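Local coordinates for endo-beta-1,4-glucanase (PDB 2JEN), which probably hydrolyses internal beta-1,4 links in the glucan backbone of xyloglucan and, as an endoglucanase, of cellulose, at residues A[137-142]-A[153-158]; A[132-137]-A[238-243]. The protein carries 1 engineered substitution. One frame throughout, in Å; residues are numbered along the deposited sequence.

Interaction 1. Residues A[137-142]-A[153-158]. Engineered in segment 153-158: Ala155 (natural residue Glu). With GLC (alpha-D-glucopyranose), chain B.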
ATOM      1  N   ASP A 137      -2.731 -22.635 -21.433  1.00 10.30           N
ATOM      2  CA  ASP A 137      -3.141 -23.807 -20.636  1.00 11.46           C
ATOM      3  C   ASP A 137      -4.520 -24.198 -21.099  1.00 11.49           C
ATOM      4  O   ASP A 137      -5.465 -23.389 -21.035  1.00 12.25           O
ATOM      5  CB  ASP A 137      -3.141 -23.482 -19.139  1.00 12.36           C
ATOM      6  CG  ASP A 137      -2.987 -24.678 -18.233  1.00 16.63           C
ATOM      7  OD1 ASP A 137      -2.397 -25.710 -18.607  1.00 18.19           O
ATOM      8  OD2 ASP A 137      -3.387 -24.583 -17.081  1.00 18.07           O
ATOM      9  N   ILE A 138      -4.619 -25.388 -21.696  1.00 12.42           N
ATOM     10  CA  ILE A 138      -5.845 -25.885 -22.280  1.00 12.02           C
ATOM     11  C   ILE A 138      -6.298 -27.086 -21.466  1.00 11.12           C
ATOM     12  O   ILE A 138      -5.533 -28.026 -21.265  1.00 11.94           O
ATOM     13  CB  ILE A 138      -5.605 -26.285 -23.747  1.00 12.50           C
ATOM     14  CG1 ILE A 138      -5.105 -25.102 -24.592  1.00 13.82           C
ATOM     15  CG2 ILE A 138      -6.856 -26.919 -24.370  1.00 13.74           C
ATOM     16  CD1 ILE A 138      -3.760 -25.254 -25.191  1.00 15.68           C
ATOM     17  N   TRP A 139      -7.523 -27.040 -20.941  1.00 11.04           N
ATOM     18  CA  TRP A 139      -8.055 -28.073 -20.080  1.00 11.18           C
ATOM     19  C   TRP A 139      -9.047 -28.929 -20.834  1.00 12.54           C
ATOM     20  O   TRP A 139      -9.866 -28.404 -21.594  1.00 12.62           O
ATOM     21  CB  TRP A 139      -8.754 -27.473 -18.876  1.00 12.37           C
ATOM     22  CG  TRP A 139      -7.864 -26.795 -17.921  1.00 12.06           C
ATOM     23  CD1 TRP A 139      -7.805 -25.445 -17.642  1.00 12.88           C
ATOM     24  CD2 TRP A 139      -6.919 -27.434 -17.057  1.00 12.30           C
ATOM     25  NE1 TRP A 139      -6.862 -25.226 -16.667  1.00 13.75           N
ATOM     26  CE2 TRP A 139      -6.312 -26.438 -16.287  1.00 12.96           C
ATOM     27  CE3 TRP A 139      -6.531 -28.759 -16.857  1.00 12.36           C
ATOM     28  CZ2 TRP A 139      -5.363 -26.725 -15.345  1.00 13.16           C
ATOM     29  CZ3 TRP A 139      -5.597 -29.034 -15.910  1.00 12.74           C
ATOM     30  CH2 TRP A 139      -5.018 -28.038 -15.155  1.00 12.45           C
ATOM     31  N   LEU A 140      -8.970 -30.245 -20.600  1.00 12.62           N
ATOM     32  CA  LEU A 140      -9.909 -31.194 -21.183  1.00 12.67           C
ATOM     33  C   LEU A 140     -10.530 -32.055 -20.096  1.00 12.74           C
ATOM     34  O   LEU A 140      -9.933 -32.308 -19.051  1.00 13.05           O
ATOM     35  CB  LEU A 140      -9.211 -32.079 -22.232  1.00 12.74           C
ATOM     36  CG  LEU A 140      -8.560 -31.344 -23.398  1.00 13.30           C
ATOM     37  CD1 LEU A 140      -7.100 -31.010 -23.188  1.00 15.40           C
ATOM     38  CD2 LEU A 140      -8.777 -32.142 -24.706  1.00 15.85           C
ATOM     39  N   HIS A 141     -11.764 -32.480 -20.374  1.00 12.76           N
ATOM     40  CA  HIS A 141     -12.542 -33.358 -19.506  1.00 12.97           C
ATOM     41  C   HIS A 141     -13.202 -34.438 -20.345  1.00 14.50           C
ATOM     42  O   HIS A 141     -13.349 -34.296 -21.555  1.00 14.39           O
ATOM     43  CB  HIS A 141     -13.661 -32.588 -18.805  1.00 13.04           C
ATOM     44  CG  HIS A 141     -13.212 -31.620 -17.745  1.00 13.31           C
ATOM     45  ND1 HIS A 141     -12.835 -30.312 -18.024  1.00 13.01           N
ATOM     46  CD2 HIS A 141     -13.194 -31.748 -16.401  1.00 14.19           C
ATOM     47  CE1 HIS A 141     -12.554 -29.710 -16.870  1.00 12.71           C
ATOM     48  NE2 HIS A 141     -12.776 -30.557 -15.876  1.00 12.70           N
ATOM     49  N   ASN A 142     -13.682 -35.483 -19.674  1.00 15.80           N
ATOM     50  CA  ASN A 142     -14.611 -36.408 -20.332  1.00 17.00           C
ATOM     51  C   ASN A 142     -16.032 -35.838 -20.443  1.00 17.91           C
ATOM     52  O   ASN A 142     -16.812 -36.151 -21.402  1.00 22.73           O
ATOM     53  CB  ASN A 142     -14.692 -37.732 -19.581  1.00 19.75           C
ATOM     54  CG  ASN A 142     -13.537 -38.527 -19.730  1.00 22.51           C
ATOM     55  OD1 ASN A 142     -13.018 -38.682 -20.826  1.00 27.72           O
ATOM     56  ND2 ASN A 142     -13.137 -39.174 -18.634  1.00 27.45           N
ATOM     57  N   THR A 153      -9.123 -34.218 -17.074  1.00 13.29           N
ATOM     58  CA  THR A 153      -8.408 -35.425 -17.451  1.00 12.72           C
ATOM     59  C   THR A 153      -7.044 -35.147 -18.089  1.00 12.69           C
ATOM     60  O   THR A 153      -6.127 -35.983 -18.031  1.00 12.76           O
ATOM     61  CB  THR A 153      -9.248 -36.284 -18.429  1.00 13.88           C
ATOM     62  OG1 THR A 153      -9.592 -35.488 -19.555  1.00 15.26           O
ATOM     63  CG2 THR A 153     -10.507 -36.779 -17.751  1.00 16.00           C
ATOM     64  N   ASP A 154      -6.891 -33.990 -18.715  1.00 12.44           N
ATOM     65  CA  ASP A 154      -5.696 -33.635 -19.433  1.00 12.43           C
ATOM     66  C   ASP A 154      -5.530 -32.122 -19.457  1.00 12.27           C
ATOM     67  O   ASP A 154      -6.508 -31.376 -19.466  1.00 12.59           O
ATOM     68  CB  ASP A 154      -5.776 -34.070 -20.909  1.00 12.72           C
ATOM     69  CG  ASP A 154      -6.094 -35.544 -21.101  1.00 14.11           C
ATOM     70  OD1 ASP A 154      -7.282 -35.901 -21.080  1.00 15.76           O
ATOM     71  OD2 ASP A 154      -5.145 -36.347 -21.265  1.00 15.53           O
ATOM     72  N   ALA A 155      -4.273 -31.721 -19.483  1.00 12.37           N
ATOM     73  CA  ALA A 155      -3.842 -30.364 -19.713  1.00 11.96           C
ATOM     74  C   ALA A 155      -2.877 -30.339 -20.878  1.00 11.35           C
ATOM     75  O   ALA A 155      -1.968 -31.186 -20.945  1.00 12.25           O
ATOM     76  CB  ALA A 155      -3.162 -29.779 -18.490  1.00 13.15           C
ATOM     77  N   ILE A 156      -3.028 -29.343 -21.760  1.00 11.05           N
ATOM     78  CA  ILE A 156      -2.061 -29.059 -22.796  1.00 11.19           C
ATOM     79  C   ILE A 156      -1.510 -27.660 -22.548  1.00 10.48           C
ATOM     80  O   ILE A 156      -2.293 -26.734 -22.363  1.00 11.45           O
ATOM     81  CB  ILE A 156      -2.693 -29.146 -24.178  1.00 11.70           C
ATOM     82  CG1 ILE A 156      -3.261 -30.532 -24.423  1.00 13.11           C
ATOM     83  CG2 ILE A 156      -1.702 -28.712 -25.253  1.00 13.33           C
ATOM     84  CD1 ILE A 156      -4.150 -30.568 -25.720  1.00 14.11           C
ATOM     85  N   MET A 157      -0.202 -27.522 -22.499  1.00 11.05           N
ATOM     86  CA  MET A 157       0.436 -26.239 -22.339  1.00 11.08           C
ATOM     87  C   MET A 157       1.229 -25.891 -23.590  1.00 11.40           C
ATOM     88  O   MET A 157       1.892 -26.752 -24.190  1.00 13.01           O
ATOM     89  CB  MET A 157       1.392 -26.254 -21.163  1.00 11.48           C
ATOM     90  CG  MET A 157       0.776 -26.693 -19.888  1.00 11.76           C
ATOM     91  SD  MET A 157       1.792 -26.238 -18.487  1.00 15.27           S
ATOM     92  CE  MET A 157       1.363 -24.495 -18.291  1.00 16.85           C
ATOM     93  N   ILE A 158       1.193 -24.638 -23.989  1.00 10.81           N
ATOM     94  CA  ILE A 158       1.925 -24.144 -25.147  1.00 11.03           C
ATOM     95  C   ILE A 158       2.687 -22.929 -24.695  1.00 10.26           C
ATOM     96  O   ILE A 158       2.093 -21.847 -24.522  1.00 10.92           O
ATOM     97  CB  ILE A 158       1.015 -23.874 -26.359  1.00 11.83           C
ATOM     98  CG1 ILE A 158       0.132 -25.079 -26.699  1.00 12.16           C
ATOM     99  CG2 ILE A 158       1.877 -23.417 -27.553  1.00 12.56           C
ATOM    100  CD1 ILE A 158      -0.865 -24.864 -27.783  1.00 13.64           C
TER
HETATM  101  C1  GLC B   1      -0.053 -26.923 -15.557  0.50 21.68           C
HETATM  102  C2  GLC B   1      -0.617 -27.701 -14.371  0.50 21.90           C
HETATM  103  C3  GLC B   1      -1.960 -27.121 -14.013  0.50 20.63           C
HETATM  104  C4  GLC B   1      -1.765 -25.665 -13.603  0.50 19.70           C
HETATM  105  C5  GLC B   1      -1.154 -24.975 -14.830  0.50 19.02           C
HETATM  106  C6  GLC B   1      -1.036 -23.451 -14.707  0.50 17.83           C
HETATM  107  O1  GLC B   1       1.171 -27.429 -16.011  0.50 25.97           O
HETATM  108  O2  GLC B   1      -0.860 -29.071 -14.599  0.50 21.91           O
HETATM  109  O3  GLC B   1      -2.497 -28.008 -13.030  0.50 21.86           O
HETATM  110  O4  GLC B   1      -3.006 -25.055 -13.326  0.50 17.91           O
HETATM  111  O5  GLC B   1       0.101 -25.577 -15.116  0.50 21.15           O
HETATM  112  O6  GLC B   1      -0.320 -23.070 -13.552  0.50 14.49           O

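Interaction 2. Residues A[132-137]-A[238-243]. With GLC (alpha-D-glucopyranose), chain B; GLC (alpha-D-glucopyranose), chain C.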
ATOM      1  N   TYR A 132       9.974 -17.655 -14.908  1.00 10.27           N
ATOM      2  CA  TYR A 132       8.575 -17.545 -15.325  1.00 10.42           C
ATOM      3  C   TYR A 132       8.455 -18.108 -16.717  1.00 10.48           C
ATOM      4  O   TYR A 132       9.449 -18.346 -17.397  1.00 11.21           O
ATOM      5  CB  TYR A 132       8.101 -16.084 -15.274  1.00 10.89           C
ATOM      6  CG  TYR A 132       8.908 -15.145 -16.129  1.00 10.08           C
ATOM      7  CD1 TYR A 132       8.619 -14.966 -17.470  1.00  9.77           C
ATOM      8  CD2 TYR A 132      10.015 -14.472 -15.612  1.00 10.72           C
ATOM      9  CE1 TYR A 132       9.391 -14.135 -18.260  1.00 11.40           C
ATOM     10  CE2 TYR A 132      10.779 -13.646 -16.387  1.00 10.83           C
ATOM     11  CZ  TYR A 132      10.482 -13.484 -17.702  1.00 11.78           C
ATOM     12  OH  TYR A 132      11.230 -12.638 -18.503  1.00 13.07           O
ATOM     13  N   ASN A 133       7.223 -18.242 -17.172  1.00 10.26           N
ATOM     14  CA  ASN A 133       6.919 -18.521 -18.582  1.00  9.75           C
ATOM     15  C   ASN A 133       5.751 -17.664 -19.050  1.00 10.35           C
ATOM     16  O   ASN A 133       5.184 -16.880 -18.262  1.00 10.58           O
ATOM     17  CB  ASN A 133       6.648 -20.027 -18.770  1.00 10.54           C
ATOM     18  CG  ASN A 133       5.452 -20.536 -18.043  1.00 10.39           C
ATOM     19  OD1 ASN A 133       4.453 -19.818 -17.915  1.00 11.06           O
ATOM     20  ND2 ASN A 133       5.508 -21.799 -17.601  1.00 11.14           N
ATOM     21  N   ALA A 134       5.450 -17.743 -20.347  1.00 10.58           N
ATOM     22  CA  ALA A 134       4.196 -17.271 -20.887  1.00  9.99           C
ATOM     23  C   ALA A 134       3.629 -18.457 -21.646  1.00  9.96           C
ATOM     24  O   ALA A 134       4.307 -18.989 -22.553  1.00 10.91           O
ATOM     25  CB  ALA A 134       4.369 -16.069 -21.795  1.00 11.12           C
ATOM     26  N   ALA A 135       2.455 -18.922 -21.270  1.00  9.47           N
ATOM     27  CA  ALA A 135       1.955 -20.197 -21.739  1.00 10.16           C
ATOM     28  C   ALA A 135       0.444 -20.245 -21.845  1.00 10.42           C
ATOM     29  O   ALA A 135      -0.262 -19.766 -20.935  1.00 10.63           O
ATOM     30  CB  ALA A 135       2.422 -21.340 -20.825  1.00 11.64           C
ATOM     31  N   TYR A 136      -0.050 -20.875 -22.915  1.00 10.05           N
ATOM     32  CA  TYR A 136      -1.407 -21.334 -22.958  1.00  9.84           C
ATOM     33  C   TYR A 136      -1.568 -22.532 -22.050  1.00 10.66           C
ATOM     34  O   TYR A 136      -0.655 -23.366 -21.956  1.00 10.79           O
ATOM     35  CB  TYR A 136      -1.831 -21.761 -24.349  1.00 11.17           C
ATOM     36  CG  TYR A 136      -2.105 -20.617 -25.288  1.00 10.48           C
ATOM     37  CD1 TYR A 136      -3.345 -19.997 -25.315  1.00 10.62           C
ATOM     38  CD2 TYR A 136      -1.110 -20.114 -26.146  1.00 11.33           C
ATOM     39  CE1 TYR A 136      -3.590 -18.937 -26.150  1.00 12.15           C
ATOM     40  CE2 TYR A 136      -1.352 -19.040 -26.981  1.00 11.56           C
ATOM     41  CZ  TYR A 136      -2.612 -18.453 -27.002  1.00 10.79           C
ATOM     42  OH  TYR A 136      -2.874 -17.388 -27.860  1.00 14.69           O
ATOM     43  N   ASP A 137      -2.731 -22.635 -21.433  1.00 10.30           N
ATOM     44  CA  ASP A 137      -3.141 -23.807 -20.636  1.00 11.46           C
ATOM     45  C   ASP A 137      -4.520 -24.198 -21.099  1.00 11.49           C
ATOM     46  O   ASP A 137      -5.465 -23.389 -21.035  1.00 12.25           O
ATOM     47  CB  ASP A 137      -3.141 -23.482 -19.139  1.00 12.36           C
ATOM     48  CG  ASP A 137      -2.987 -24.678 -18.233  1.00 16.63           C
ATOM     49  OD1 ASP A 137      -2.397 -25.710 -18.607  1.00 18.19           O
ATOM     50  OD2 ASP A 137      -3.387 -24.583 -17.081  1.00 18.07           O
ATOM     51  N   VAL A 238      -9.508 -22.572 -22.803  1.00 11.15           N
ATOM     52  CA  VAL A 238      -8.227 -22.097 -23.295  1.00 10.38           C
ATOM     53  C   VAL A 238      -7.886 -20.881 -22.461  1.00 10.71           C
ATOM     54  O   VAL A 238      -8.661 -19.918 -22.402  1.00 11.44           O
ATOM     55  CB  VAL A 238      -8.246 -21.745 -24.787  1.00 10.92           C
ATOM     56  CG1 VAL A 238      -6.957 -21.092 -25.224  1.00 12.64           C
ATOM     57  CG2 VAL A 238      -8.554 -23.007 -25.623  1.00 12.42           C
ATOM     58  N   GLU A 239      -6.744 -20.967 -21.809  1.00 10.39           N
ATOM     59  CA  GLU A 239      -6.241 -19.911 -20.938  1.00 10.38           C
ATOM     60  C   GLU A 239      -4.879 -19.473 -21.436  1.00 10.30           C
ATOM     61  O   GLU A 239      -4.160 -20.277 -22.051  1.00 10.81           O
ATOM     62  CB  GLU A 239      -6.116 -20.406 -19.487  1.00 10.45           C
ATOM     63  CG  GLU A 239      -7.311 -21.174 -19.008  1.00 10.68           C
ATOM     64  CD  GLU A 239      -7.306 -21.582 -17.562  1.00 11.30           C
ATOM     65  OE1 GLU A 239      -6.328 -21.314 -16.841  1.00 11.57           O
ATOM     66  OE2 GLU A 239      -8.315 -22.205 -17.152  1.00 11.86           O
ATOM     67  N   PHE A 240      -4.484 -18.242 -21.165  1.00 10.09           N
ATOM     68  CA  PHE A 240      -3.138 -17.776 -21.480  1.00  9.76           C
ATOM     69  C   PHE A 240      -2.649 -16.968 -20.303  1.00  9.42           C
ATOM     70  O   PHE A 240      -3.346 -16.060 -19.835  1.00 10.17           O
ATOM     71  CB  PHE A 240      -3.104 -16.895 -22.720  1.00 10.37           C
ATOM     72  CG  PHE A 240      -1.730 -16.363 -23.036  1.00 11.02           C
ATOM     73  CD1 PHE A 240      -1.356 -15.111 -22.626  1.00 12.54           C
ATOM     74  CD2 PHE A 240      -0.802 -17.147 -23.704  1.00 10.94           C
ATOM     75  CE1 PHE A 240      -0.072 -14.645 -22.878  1.00 13.28           C
ATOM     76  CE2 PHE A 240       0.466 -16.702 -23.940  1.00 13.35           C
ATOM     77  CZ  PHE A 240       0.832 -15.437 -23.547  1.00 13.55           C
ATOM     78  N   GLY A 241      -1.451 -17.282 -19.817  1.00  9.27           N
ATOM     79  CA  GLY A 241      -0.930 -16.519 -18.700  1.00  9.95           C
ATOM     80  C   GLY A 241       0.516 -16.768 -18.459  1.00  9.22           C
ATOM     81  O   GLY A 241       1.211 -17.309 -19.339  1.00 10.89           O
ATOM     82  N   THR A 242       1.007 -16.295 -17.318  1.00  8.57           N
ATOM     83  CA  THR A 242       2.404 -16.461 -16.949  1.00  9.07           C
ATOM     84  C   THR A 242       2.480 -17.283 -15.686  1.00  9.17           C
ATOM     85  O   THR A 242       2.084 -16.817 -14.631  1.00  9.93           O
ATOM     86  CB  THR A 242       3.109 -15.118 -16.756  1.00  9.13           C
ATOM     87  OG1 THR A 242       2.415 -14.379 -15.743  1.00  9.73           O
ATOM     88  CG2 THR A 242       3.154 -14.256 -18.013  1.00  9.82           C
ATOM     89  N   GLU A 243       3.044 -18.487 -15.735  1.00  9.49           N
ATOM     90  CA  GLU A 243       3.375 -19.180 -14.485  1.00  9.54           C
ATOM     91  C   GLU A 243       4.592 -18.505 -13.929  1.00  8.93           C
ATOM     92  O   GLU A 243       5.590 -18.316 -14.633  1.00 10.46           O
ATOM     93  CB  GLU A 243       3.688 -20.657 -14.693  1.00 10.00           C
ATOM     94  CG  GLU A 243       2.515 -21.494 -15.186  1.00 10.08           C
ATOM     95  CD  GLU A 243       2.821 -22.970 -15.241  1.00 11.54           C
ATOM     96  OE1 GLU A 243       3.702 -23.373 -16.000  1.00 12.89           O
ATOM     97  OE2 GLU A 243       2.174 -23.739 -14.506  1.00 14.18           O
TER
HETATM   98  C1  GLC B   1      -0.053 -26.923 -15.557  0.50 21.68           C
HETATM   99  C2  GLC B   1      -0.617 -27.701 -14.371  0.50 21.90           C
HETATM  100  C3  GLC B   1      -1.960 -27.121 -14.013  0.50 20.63           C
HETATM  101  C4  GLC B   1      -1.765 -25.665 -13.603  0.50 19.70           C
HETATM  102  C5  GLC B   1      -1.154 -24.975 -14.830  0.50 19.02           C
HETATM  103  C6  GLC B   1      -1.036 -23.451 -14.707  0.50 17.83           C
HETATM  104  O1  GLC B   1       1.171 -27.429 -16.011  0.50 25.97           O
HETATM  105  O2  GLC B   1      -0.860 -29.071 -14.599  0.50 21.91           O
HETATM  106  O3  GLC B   1      -2.497 -28.008 -13.030  0.50 21.86           O
HETATM  107  O4  GLC B   1      -3.006 -25.055 -13.326  0.50 17.91           O
HETATM  108  O5  GLC B   1       0.101 -25.577 -15.116  0.50 21.15           O
HETATM  109  O6  GLC B   1      -0.320 -23.070 -13.552  0.50 14.49           O
HETATM  110  C1  GLC C   2       6.303 -27.502 -13.397  1.00 16.65           C
HETATM  111  C2  GLC C   2       5.876 -26.924 -14.726  1.00 14.05           C
HETATM  112  C3  GLC C   2       4.535 -26.238 -14.631  1.00 15.37           C
HETATM  113  C4  GLC C   2       3.491 -27.097 -13.915  1.00 16.78           C
HETATM  114  C5  GLC C   2       4.107 -27.664 -12.625  1.00 17.30           C
HETATM  115  C6  GLC C   2       3.140 -28.633 -11.951  1.00 20.87           C
HETATM  116  O2  GLC C   2       6.831 -25.970 -15.139  1.00 15.17           O
HETATM  117  O3  GLC C   2       4.083 -25.961 -15.932  1.00 15.22           O
HETATM  118  O4  GLC C   2       2.315 -26.326 -13.668  1.00 17.82           O
HETATM  119  O5  GLC C   2       5.279 -28.381 -12.937  1.00 17.36           O
HETATM  120  O6  GLC C   2       3.584 -28.879 -10.616  1.00 22.66           O
HETATM  121  O   HOH W   1      -4.905 -23.126 -15.316  1.00 12.42           O

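Interaction 1. Residues A[137-142]-A[153-158]
In the glycan-binding cleft, Trp139 and Ala155 meet on the sugar-facing side of an antiparallel strand pair, 137-141 with 154-158, and show how the two faces of one such pair can serve different purposes. Trp139 CZ3 lies 3.6 Å from the methyl CB of Ala155, an engineered residue that replaces a natural glutamate. With its CG anti to the carbonyl carbon (chi1 -68°), Trp139 carries its indole up to the glucose of chain B, whose O3 lies at the ring edge, in plane, 3.3 Å from Trp139 CH2. Asp137 rises beside it, its carboxylate carbon over the rim of one indole face. OD2 of Asp137 reaches to 3.2 Å from C5 of this sugar, while OD1, buried without a polar partner, lies against Met157 CG. Trp197 meets the Trp139 ring edge-to-face.

The other face is largely aliphatic, with Asp154 at its end. Ile138 CD1 touches both CG2 of Ile156 and CD1 of Ile158, and Leu140 CD1 reaches Ile156 CD1 at 3.9 Å; Leu222 of helix 215-225 packs against Ile156. Hydrogen bonds in both directions join the backbones of Ile138 and Ile156. At the far end Leu140 O receives Thr153 N at 2.9 Å and, weakly, Asp154 N at 3.5 Å, which makes a classic beta bulge. Thr153 OG1 donates to Asp154 OD1 (2.8 Å), meeting it on the anti side; Lys233 forms a salt bridge with that same oxygen, and Asn198 bonds OD2. Aromatic and acidic groups on a concave sheet, with aliphatic packing behind, fit the substrate cleft of the family 12 beta-jelly roll.

Interaction 2. Residues A[132-137]-A[238-243]
Tyr136 and Phe240 form the tight side of this antiparallel pairing: the Phe240 edge points at the tyrosine face, CD2 sitting over the ring centre, with planes at 61° and centroids 5.0 Å apart. Phe240 CZ reaches on to Ala134 CB, and Val238 CG1 flanks the tyrosine ring at CD1.

The sugar-facing side is polar, and looser only where the carboxylates of Asp137 and Glu239 do not touch; one water is hydrogen-bonded to both, 2.7 Å from Asp137 OD2 and 2.8 Å from Glu239 OE1, while His97 bonds Glu239 OE2. Farther along, the Asn133 amide clasps Glu243. Its ND2 holds the carboxylate, donating in the amide plane to the anti lone pair of Glu243 OE1 (2.9 Å), and its OD1 holds the backbone, taking Glu243 N from above the carbonyl plane. Amide and carboxylate lie nearly coplanar, 23° apart, and Glu243 meets the glycan: OE1 accepts O3 of the chain C glucose at 2.6 Å and OE2 accepts O6 of the chain B glucose at 2.8 Å.

Strand 131-141 lies between 234-244 and 154-163 in its sheet; Val122 of strand 118-128 and Trp256 of strand 247-260, from the second sheet, pack against the aromatic pair.

Asp137 belongs to both contacts, whose centres lie about 12 Å apart, because strand 131-141 is the middle of three: 154-163 pairs with one edge (interaction 1) and 234-244 with the other (interaction 2). Sequence distance differs sharply. Interaction 1 joins segments separated by only ten residues, whereas 100 residues, including helix 215-225, separate those of interaction 2 and take in all of interaction 1 except the shared Asp137. Across the junction, Met157 CE packs against Glu243 OE1, and Tyr136 N probably bonds Ile158 O. Near and remote parts of the chain thus build one continuous sheet surface, and both contacts touch the same chain B glucose.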